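Local coordinates for GXWXG domain-containing protein (PDB 4MVE) that is of unknown function, a bacterial protein that joins a GXWXG region to a DUF4334 region on one antiparallel beta sheet, at residues A[24-29]-A[142-147]; A[97-102]-A[110-115]; A[116-121]-A[132-137]. All coordinates share one frame; numbering follows the deposited sequence.

Interaction 1: residues A[24-29]-A[142-147]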
loop_
_atom_site.group_PDB
_atom_site.type_symbol
_atom_site.label_atom_id
_atom_site.label_comp_id
_atom_site.label_asym_id
_atom_site.label_seq_id
_atom_site.Cartn_x
_atom_site.Cartn_y
_atom_site.Cartn_z
ATOM N N THR A 24 -12.897 8.996 5.750
ATOM C CA THR A 24 -13.105 7.972 6.784
ATOM C C THR A 24 -11.825 7.094 6.973
ATOM O O THR A 24 -11.491 6.739 8.114
ATOM C CB THR A 24 -14.330 7.119 6.436
ATOM O OG1 THR A 24 -15.451 7.988 6.208
ATOM C CG2 THR A 24 -14.657 6.094 7.522
ATOM N N VAL A 25 -11.126 6.747 5.881
ATOM C CA VAL A 25 -9.914 5.926 5.996
ATOM C C VAL A 25 -8.825 6.726 6.728
ATOM O O VAL A 25 -8.145 6.184 7.606
ATOM C CB VAL A 25 -9.378 5.345 4.651
ATOM C CG1 VAL A 25 -8.089 4.539 4.898
ATOM C CG2 VAL A 25 -10.430 4.455 3.971
ATOM N N GLU A 26 -8.678 8.006 6.362
ATOM C CA GLU A 26 -7.701 8.908 6.940
ATOM C C GLU A 26 -7.899 9.018 8.446
ATOM O O GLU A 26 -6.905 8.975 9.173
ATOM C CB GLU A 26 -7.796 10.279 6.277
ATOM C CG GLU A 26 -6.902 11.330 6.903
ATOM C CD GLU A 26 -6.487 12.382 5.903
ATOM O OE1 GLU A 26 -5.650 12.064 5.025
ATOM O OE2 GLU A 26 -7.084 13.482 5.926
ATOM N N GLU A 27 -9.166 9.157 8.917
ATOM C CA GLU A 27 -9.462 9.239 10.360
ATOM C C GLU A 27 -8.975 7.968 11.055
ATOM O O GLU A 27 -8.344 8.029 12.107
ATOM C CB GLU A 27 -10.975 9.436 10.642
ATOM C CG GLU A 27 -11.540 10.802 10.295
ATOM C CD GLU A 27 -13.026 10.854 9.961
ATOM O OE1 GLU A 27 -13.734 9.838 10.156
ATOM O OE2 GLU A 27 -13.480 11.924 9.490
ATOM N N LEU A 28 -9.223 6.829 10.432
ATOM C CA LEU A 28 -8.829 5.554 11.008
ATOM C C LEU A 28 -7.299 5.340 10.916
ATOM O O LEU A 28 -6.682 4.911 11.896
ATOM C CB LEU A 28 -9.617 4.405 10.350
ATOM C CG LEU A 28 -11.145 4.375 10.689
ATOM C CD1 LEU A 28 -11.918 3.468 9.722
ATOM C CD2 LEU A 28 -11.395 3.893 12.116
ATOM N N TYR A 29 -6.687 5.722 9.785
ATOM C CA TYR A 29 -5.255 5.623 9.571
ATOM C C TYR A 29 -4.452 6.405 10.619
ATOM O O TYR A 29 -3.469 5.873 11.155
ATOM C CB TYR A 29 -4.934 6.125 8.167
ATOM C CG TYR A 29 -3.467 6.067 7.782
ATOM C CD1 TYR A 29 -2.635 7.164 7.972
ATOM C CD2 TYR A 29 -2.941 4.952 7.132
ATOM C CE1 TYR A 29 -1.291 7.128 7.585
ATOM C CE2 TYR A 29 -1.621 4.928 6.686
ATOM C CZ TYR A 29 -0.792 6.006 6.949
ATOM O OH TYR A 29 0.507 5.974 6.525
ATOM N N ILE A 142 -3.691 12.779 -0.085
ATOM C CA ILE A 142 -3.112 11.464 0.169
ATOM C C ILE A 142 -4.180 10.409 -0.222
ATOM O O ILE A 142 -5.325 10.591 0.147
ATOM C CB ILE A 142 -2.732 11.350 1.685
ATOM C CG1 ILE A 142 -1.644 12.396 2.129
ATOM C CG2 ILE A 142 -2.415 9.889 2.108
ATOM C CD1 ILE A 142 -0.277 12.366 1.442
ATOM N N LEU A 143 -3.826 9.335 -0.945
ATOM C CA LEU A 143 -4.809 8.300 -1.289
ATOM C C LEU A 143 -4.426 6.967 -0.567
ATOM O O LEU A 143 -3.259 6.706 -0.288
ATOM C CB LEU A 143 -4.970 8.155 -2.824
ATOM C CG LEU A 143 -5.354 9.484 -3.574
ATOM C CD1 LEU A 143 -5.161 9.363 -5.084
ATOM C CD2 LEU A 143 -6.800 9.944 -3.264
ATOM N N TYR A 144 -5.414 6.158 -0.235
ATOM C CA TYR A 144 -5.177 4.983 0.577
ATOM C C TYR A 144 -5.394 3.681 -0.149
ATOM O O TYR A 144 -6.311 3.558 -0.948
ATOM C CB TYR A 144 -6.083 5.034 1.837
ATOM C CG TYR A 144 -5.789 6.249 2.687
ATOM C CD1 TYR A 144 -4.758 6.237 3.622
ATOM C CD2 TYR A 144 -6.504 7.429 2.519
ATOM C CE1 TYR A 144 -4.455 7.370 4.375
ATOM C CE2 TYR A 144 -6.177 8.580 3.230
ATOM C CZ TYR A 144 -5.156 8.546 4.161
ATOM O OH TYR A 144 -4.832 9.692 4.850
ATOM N N PHE A 145 -4.583 2.686 0.196
ATOM C CA PHE A 145 -4.725 1.334 -0.323
ATOM C C PHE A 145 -4.420 0.339 0.814
ATOM O O PHE A 145 -3.996 0.755 1.894
ATOM C CB PHE A 145 -3.837 1.119 -1.580
ATOM C CG PHE A 145 -2.354 1.166 -1.303
ATOM C CD1 PHE A 145 -1.652 2.378 -1.362
ATOM C CD2 PHE A 145 -1.651 0.002 -0.981
ATOM C CE1 PHE A 145 -0.278 2.428 -1.092
ATOM C CE2 PHE A 145 -0.284 0.049 -0.692
ATOM C CZ PHE A 145 0.400 1.260 -0.764
ATOM N N HIS A 146 -4.616 -0.969 0.585
ATOM C CA HIS A 146 -4.316 -1.900 1.673
ATOM C C HIS A 146 -3.480 -3.059 1.176
ATOM O O HIS A 146 -3.422 -3.280 -0.018
ATOM C CB HIS A 146 -5.596 -2.382 2.396
ATOM C CG HIS A 146 -6.711 -2.854 1.506
ATOM N ND1 HIS A 146 -6.697 -4.116 0.933
ATOM C CD2 HIS A 146 -7.846 -2.222 1.129
ATOM C CE1 HIS A 146 -7.820 -4.211 0.244
ATOM N NE2 HIS A 146 -8.545 -3.103 0.344
ATOM N N LEU A 147 -2.748 -3.728 2.091
ATOM C CA LEU A 147 -1.931 -4.901 1.806
ATOM C C LEU A 147 -2.192 -5.965 2.842
ATOM O O LEU A 147 -2.235 -5.665 4.036
ATOM C CB LEU A 147 -0.415 -4.581 1.750
ATOM C CG LEU A 147 0.086 -3.529 0.737
ATOM C CD1 LEU A 147 1.540 -3.124 1.051
ATOM C CD2 LEU A 147 -0.122 -3.985 -0.738
#

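Interaction 2: residues A[97-102]-A[110-115]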
loop_
_atom_site.group_PDB
_atom_site.type_symbol
_atom_site.label_atom_id
_atom_site.label_comp_id
_atom_site.label_asym_id
_atom_site.label_seq_id
_atom_site.Cartn_x
_atom_site.Cartn_y
_atom_site.Cartn_z
ATOM N N ARG A 97 12.252 0.927 -2.984
ATOM C CA ARG A 97 13.002 0.592 -1.785
ATOM C C ARG A 97 12.245 1.100 -0.555
ATOM O O ARG A 97 11.234 1.810 -0.688
ATOM C CB ARG A 97 14.449 1.121 -1.859
ATOM C CG ARG A 97 14.559 2.616 -1.843
ATOM C CD ARG A 97 15.769 3.138 -2.633
ATOM N NE ARG A 97 15.738 4.608 -2.621
ATOM C CZ ARG A 97 14.829 5.363 -3.245
ATOM N NH1 ARG A 97 13.882 4.799 -3.999
ATOM N NH2 ARG A 97 14.874 6.684 -3.144
ATOM N N LEU A 98 12.689 0.675 0.621
ATOM C CA LEU A 98 12.054 1.041 1.890
ATOM C C LEU A 98 12.942 1.925 2.727
ATOM O O LEU A 98 14.153 1.679 2.840
ATOM C CB LEU A 98 11.737 -0.209 2.712
ATOM C CG LEU A 98 10.595 -1.123 2.208
ATOM C CD1 LEU A 98 10.727 -2.517 2.813
ATOM C CD2 LEU A 98 9.223 -0.542 2.558
ATOM N N ARG A 99 12.335 2.956 3.307
ATOM C CA ARG A 99 13.010 3.878 4.239
ATOM C C ARG A 99 12.026 4.246 5.346
ATOM O O ARG A 99 10.820 3.956 5.215
ATOM C CB ARG A 99 13.502 5.144 3.520
ATOM C CG ARG A 99 14.563 4.919 2.413
ATOM C CD ARG A 99 15.867 4.375 3.034
ATOM N NE ARG A 99 16.987 4.329 2.099
ATOM C CZ ARG A 99 17.327 3.274 1.360
ATOM N NH1 ARG A 99 16.567 2.186 1.352
ATOM N NH2 ARG A 99 18.396 3.321 0.581
ATOM N N GLU A 100 12.518 4.848 6.434
ATOM C CA GLU A 100 11.635 5.347 7.486
ATOM C C GLU A 100 11.397 6.811 7.184
ATOM O O GLU A 100 12.362 7.565 7.100
ATOM C CB GLU A 100 12.233 5.146 8.879
ATOM C CG GLU A 100 12.308 3.683 9.283
ATOM C CD GLU A 100 12.943 3.511 10.646
ATOM O OE1 GLU A 100 14.185 3.642 10.742
ATOM O OE2 GLU A 100 12.194 3.271 11.622
ATOM N N VAL A 101 10.130 7.183 6.928
ATOM C CA VAL A 101 9.705 8.532 6.521
ATOM C C VAL A 101 8.553 9.013 7.417
ATOM O O VAL A 101 7.747 8.188 7.816
ATOM C CB VAL A 101 9.271 8.544 5.021
ATOM C CG1 VAL A 101 9.058 9.983 4.503
ATOM C CG2 VAL A 101 10.282 7.795 4.118
ATOM N N ALA A 102 8.510 10.333 7.767
ATOM C CA ALA A 102 7.416 10.899 8.568
ATOM C C ALA A 102 6.230 11.280 7.687
ATOM O O ALA A 102 6.405 11.764 6.569
ATOM C CB ALA A 102 7.876 12.133 9.332
ATOM N N ALA A 110 8.122 3.242 4.879
ATOM C CA ALA A 110 7.509 3.792 3.694
ATOM C C ALA A 110 8.160 3.220 2.456
ATOM O O ALA A 110 9.366 3.054 2.454
ATOM C CB ALA A 110 7.645 5.314 3.708
HETATM N N MSE A 111 7.374 2.883 1.407
HETATM C CA MSE A 111 8.004 2.468 0.151
HETATM C C MSE A 111 8.254 3.694 -0.717
HETATM O O MSE A 111 7.360 4.498 -0.902
HETATM C CB MSE A 111 7.144 1.455 -0.588
HETATM C CG MSE A 111 7.908 0.678 -1.631
HETATM SE SE MSE A 111 6.617 -0.123 -2.874
HETATM C CE MSE A 111 5.974 1.473 -3.732
ATOM N N ILE A 112 9.466 3.866 -1.233
ATOM C CA ILE A 112 9.762 5.020 -2.106
ATOM C C ILE A 112 10.030 4.494 -3.523
ATOM O O ILE A 112 10.914 3.679 -3.673
ATOM C CB ILE A 112 10.986 5.812 -1.562
ATOM C CG1 ILE A 112 10.765 6.251 -0.085
ATOM C CG2 ILE A 112 11.374 7.002 -2.513
ATOM C CD1 ILE A 112 11.834 7.092 0.561
ATOM N N TYR A 113 9.332 4.989 -4.555
ATOM C CA TYR A 113 9.655 4.547 -5.929
ATOM C C TYR A 113 11.014 5.087 -6.304
ATOM O O TYR A 113 11.362 6.225 -5.919
ATOM C CB TYR A 113 8.609 5.029 -6.944
ATOM C CG TYR A 113 7.338 4.200 -6.977
ATOM C CD1 TYR A 113 6.383 4.307 -5.971
ATOM C CD2 TYR A 113 7.081 3.327 -8.031
ATOM C CE1 TYR A 113 5.181 3.572 -6.022
ATOM C CE2 TYR A 113 5.896 2.586 -8.091
ATOM C CZ TYR A 113 4.958 2.691 -7.074
ATOM O OH TYR A 113 3.785 1.964 -7.184
ATOM N N ASP A 114 11.775 4.293 -7.049
ATOM C CA ASP A 114 13.088 4.720 -7.523
ATOM C C ASP A 114 12.986 5.802 -8.565
ATOM O O ASP A 114 13.877 6.655 -8.642
ATOM C CB ASP A 114 13.851 3.529 -8.159
ATOM C CG ASP A 114 14.231 2.455 -7.169
ATOM O OD1 ASP A 114 14.044 2.679 -5.938
ATOM O OD2 ASP A 114 14.765 1.414 -7.606
ATOM N N LYS A 115 11.952 5.715 -9.445
ATOM C CA LYS A 115 11.910 6.584 -10.624
ATOM C C LYS A 115 10.649 7.417 -10.718
ATOM O O LYS A 115 10.400 8.002 -11.766
ATOM C CB LYS A 115 12.064 5.713 -11.896
ATOM C CG LYS A 115 13.377 4.947 -11.976
ATOM C CD LYS A 115 14.322 5.585 -12.966
ATOM C CE LYS A 115 15.731 5.750 -12.438
ATOM N NZ LYS A 115 16.526 6.683 -13.289
HETATM O O HOH W 1 13.495 8.408 -4.963
#

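Interaction 3: residues A[116-121]-A[132-137]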
loop_
_atom_site.group_PDB
_atom_site.type_symbol
_atom_site.label_atom_id
_atom_site.label_comp_id
_atom_site.label_asym_id
_atom_site.label_seq_id
_atom_site.Cartn_x
_atom_site.Cartn_y
_atom_site.Cartn_z
ATOM N N GLN A 116 9.869 7.490 -9.638
ATOM C CA GLN A 116 8.582 8.205 -9.589
ATOM C C GLN A 116 8.470 8.947 -8.285
ATOM O O GLN A 116 8.892 8.399 -7.270
ATOM C CB GLN A 116 7.390 7.207 -9.717
ATOM C CG GLN A 116 7.475 6.207 -10.882
ATOM C CD GLN A 116 7.526 6.858 -12.242
ATOM O OE1 GLN A 116 7.086 7.991 -12.440
ATOM N NE2 GLN A 116 8.119 6.167 -13.195
ATOM N N PRO A 117 7.902 10.177 -8.263
ATOM C CA PRO A 117 7.854 10.930 -6.989
ATOM C C PRO A 117 6.679 10.434 -6.141
ATOM O O PRO A 117 5.731 11.171 -5.916
ATOM C CB PRO A 117 7.684 12.385 -7.463
ATOM C CG PRO A 117 6.927 12.261 -8.774
ATOM C CD PRO A 117 7.398 10.991 -9.404
ATOM N N ILE A 118 6.730 9.164 -5.714
ATOM C CA ILE A 118 5.651 8.512 -4.964
ATOM C C ILE A 118 6.203 7.809 -3.741
ATOM O O ILE A 118 7.135 6.997 -3.854
ATOM C CB ILE A 118 4.888 7.486 -5.874
ATOM C CG1 ILE A 118 4.315 8.147 -7.154
ATOM C CG2 ILE A 118 3.774 6.779 -5.093
ATOM C CD1 ILE A 118 3.978 7.196 -8.317
ATOM N N ILE A 119 5.605 8.100 -2.571
ATOM C CA ILE A 119 5.969 7.415 -1.328
ATOM C C ILE A 119 4.710 6.792 -0.732
ATOM O O ILE A 119 3.718 7.503 -0.617
ATOM C CB ILE A 119 6.629 8.386 -0.314
ATOM C CG1 ILE A 119 7.939 8.965 -0.849
ATOM C CG2 ILE A 119 6.848 7.695 1.063
ATOM C CD1 ILE A 119 8.316 10.279 -0.083
ATOM N N ASP A 120 4.754 5.507 -0.309
ATOM C CA ASP A 120 3.635 4.823 0.368
ATOM C C ASP A 120 3.994 4.623 1.833
ATOM O O ASP A 120 4.881 3.815 2.134
ATOM C CB ASP A 120 3.287 3.472 -0.278
ATOM C CG ASP A 120 3.039 3.505 -1.779
ATOM O OD1 ASP A 120 2.456 4.502 -2.271
ATOM O OD2 ASP A 120 3.359 2.509 -2.447
ATOM N N HIS A 121 3.314 5.357 2.729
ATOM C CA HIS A 121 3.521 5.345 4.199
ATOM C C HIS A 121 2.676 4.240 4.808
ATOM O O HIS A 121 1.458 4.238 4.629
ATOM C CB HIS A 121 3.161 6.706 4.802
ATOM C CG HIS A 121 3.893 7.849 4.175
ATOM N ND1 HIS A 121 5.046 8.398 4.766
ATOM C CD2 HIS A 121 3.602 8.550 3.049
ATOM C CE1 HIS A 121 5.397 9.402 3.987
ATOM N NE2 HIS A 121 4.542 9.551 2.955
ATOM N N GLY A 132 -1.750 1.542 3.364
ATOM C CA GLY A 132 -0.690 2.330 2.742
ATOM C C GLY A 132 -1.264 3.678 2.393
ATOM O O GLY A 132 -2.376 3.740 1.861
ATOM N N ALA A 133 -0.507 4.765 2.682
ATOM C CA ALA A 133 -0.874 6.146 2.388
ATOM C C ALA A 133 0.019 6.660 1.261
ATOM O O ALA A 133 1.210 6.898 1.466
ATOM C CB ALA A 133 -0.727 7.014 3.632
HETATM N N MSE A 134 -0.540 6.748 0.044
HETATM C CA MSE A 134 0.224 7.169 -1.107
HETATM C C MSE A 134 0.376 8.700 -1.121
HETATM O O MSE A 134 -0.630 9.428 -1.134
HETATM C CB MSE A 134 -0.431 6.682 -2.422
HETATM C CG MSE A 134 0.473 6.975 -3.605
HETATM SE SE MSE A 134 -0.444 6.807 -5.290
HETATM C CE MSE A 134 -1.563 8.457 -5.129
ATOM N N ASP A 135 1.635 9.155 -1.121
ATOM C CA ASP A 135 2.076 10.562 -1.118
ATOM C C ASP A 135 2.808 10.815 -2.455
ATOM O O ASP A 135 4.017 10.590 -2.563
ATOM C CB ASP A 135 2.977 10.767 0.141
ATOM C CG ASP A 135 3.822 12.028 0.255
ATOM O OD1 ASP A 135 3.574 13.000 -0.525
ATOM O OD2 ASP A 135 4.709 12.066 1.146
ATOM N N ALA A 136 2.041 11.194 -3.492
ATOM C CA ALA A 136 2.533 11.418 -4.862
ATOM C C ALA A 136 2.547 12.907 -5.205
ATOM O O ALA A 136 1.512 13.595 -5.094
ATOM C CB ALA A 136 1.663 10.669 -5.879
ATOM N N LYS A 137 3.710 13.385 -5.674
ATOM C CA LYS A 137 3.923 14.765 -6.060
ATOM C C LYS A 137 2.766 15.329 -6.870
ATOM O O LYS A 137 2.370 14.755 -7.898
ATOM C CB LYS A 137 5.213 14.933 -6.842
ATOM C CG LYS A 137 5.445 16.371 -7.260
ATOM C CD LYS A 137 6.804 16.546 -7.846
ATOM C CE LYS A 137 7.704 17.164 -6.824
ATOM N NZ LYS A 137 8.850 17.874 -7.473
#

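Interaction 1: residues A[24-29]-A[142-147]
OE1 of E26 has three partners: Y144 OH donates a hydrogen bond to it at 2.5 Å, and R22 and R104 both make salt bridges to the same oxygen. OE1, lying in the plane of the Y144 ring at its edge, accepts the phenol through its anti lone pair, with the carboxylate turned almost perpendicular to that ring, 83° between planes. R104 also hydrogen-bonds Y144 OH, and the two arginines probably keep E26 ionised. Here helix 22-29 packs on an antiparallel sheet; the axis of 24-29 passes 9.2 Å from that of 143-147, and Y144 makes the most contact across the gap. V25 sends CG1, anti to its own backbone N (chi1 178°), against the root of the ring, 3.6 Å from Y144 CG. One turn on, Y29 offers a ring face to Y144 CE1, which sits 3.8 Å from Y29 CG; the two planes are inclined at 56°, an oblique pair. A leucine in place of Y144 has no hydroxyl, which would probably leave E26 OE1 to the arginines alone and the face of Y29 less well covered. The hydroxyl of Y29 itself reaches past this contact to bond the backbone oxygen of H121.

Interaction 2: residues A[97-102]-A[110-115]
The guanidinium of R97 lies with one face over I112, whose CG2 is 3.6 Å from R97 NH2, while the carbonyl of Y113 comes up at its edge, near the plane. NH1 makes a weak, long bond to that carbonyl oxygen. A salt bridge joins R97 NH1 to D114 OD1 at 2.9 Å. The carboxylate approaches obliquely, its plane 60° from the guanidinium, and the hydrogen-bond angle at NH1 is a poor 127°. A water bridges R97 and Y113, accepting from R97 NH2 and donating to Y113 O. R97 gets there because its CG is tucked between backbone N and carbonyl carbon (chi1 67°), which folds the chain across the neighbouring strand.

The backbone of this contact is the antiparallel hairpin of strands 96-103 and 106-113. R97 with I112 and R99 with A110 are hydrogen-bonded pairs, the shorter bond of the first running from I112 N to R97 O at 2.8 Å. L98 and M111, a selenomethionine, form the non-hydrogen-bonded pair between them and point to the opposite face, where both reach F69. On the R97 side, V101 CG2 touches A110 CB at 3.6 Å and also meets I112 CD1, which packs against the aliphatic start of R99 as well. R99 turns back to give NH1 to its neighbour's carbonyl, L98 O, at 2.9 Å, and NH2 to D73 in a salt bridge. L98 and M111 thus make their face largely apolar here, whereas the other lays arginine stems over aliphatic groups and spends their charged ends on carboxylates, carbonyls and water.

Interaction 3: residues A[116-121]-A[132-137]
H121 NE2 donates to D135 OD2 at 3.1 Å, a nearly straight bond (166°) that uses the anti lone pair of the carboxylate oxygen. Ring and carboxylate are only 16° from coplanar. The carbonyl of A133 sits at another part of the ring's edge, its O 3.3 Å from H121 CD2, while I119 CG2 rests over one face. D135 holds its carboxylate there with CG anti to the backbone N (chi1 167°). Behind these groups is the backbone of an antiparallel hairpin: H121 with A133 and I119 with D135 are hydrogen-bonded pairs, and D135 N to I119 O is 2.7 Å. The pairing ends with K137 N bonding P117 O, the carbonyl of a proline at the centre of an inverse gamma turn; P117 CB and K137 CB touch at 3.6 Å. On the opposite face, I118 CG2 meets CG of the selenomethionine M134, also at 3.6 Å, and D120 OD1 lies close to the same CG. Strand 106-113 adjoins 118-124 on one edge, and strand 143-149 adjoins 129-136 on the other; V101 and L103 of strand 96-103 reach H121, and helix 22-29 packs Y29 on A133.

From the N terminus, helix 22-29 comes first, and its contact with strand 143-149, interaction 1, closes a loop of 112 residues that holds most of the sheet. Interactions 2 and 3 both nest inside it. They follow in series, without crossing: 97-102 pairs with 110-115 in one hairpin, then 116-121 with 132-137 in the next. Strands 106-113 and 118-124 are sheet neighbours, joined by M111 N to D120 O, so the two hairpins run on into each other. Strands 129-136 and 143-149 follow each other in the chain and are paired by M134 N to L143 O, which brings the chain back to helix 22-29. Interactions 1 and 2 do not touch, their centres being about 18 Å apart.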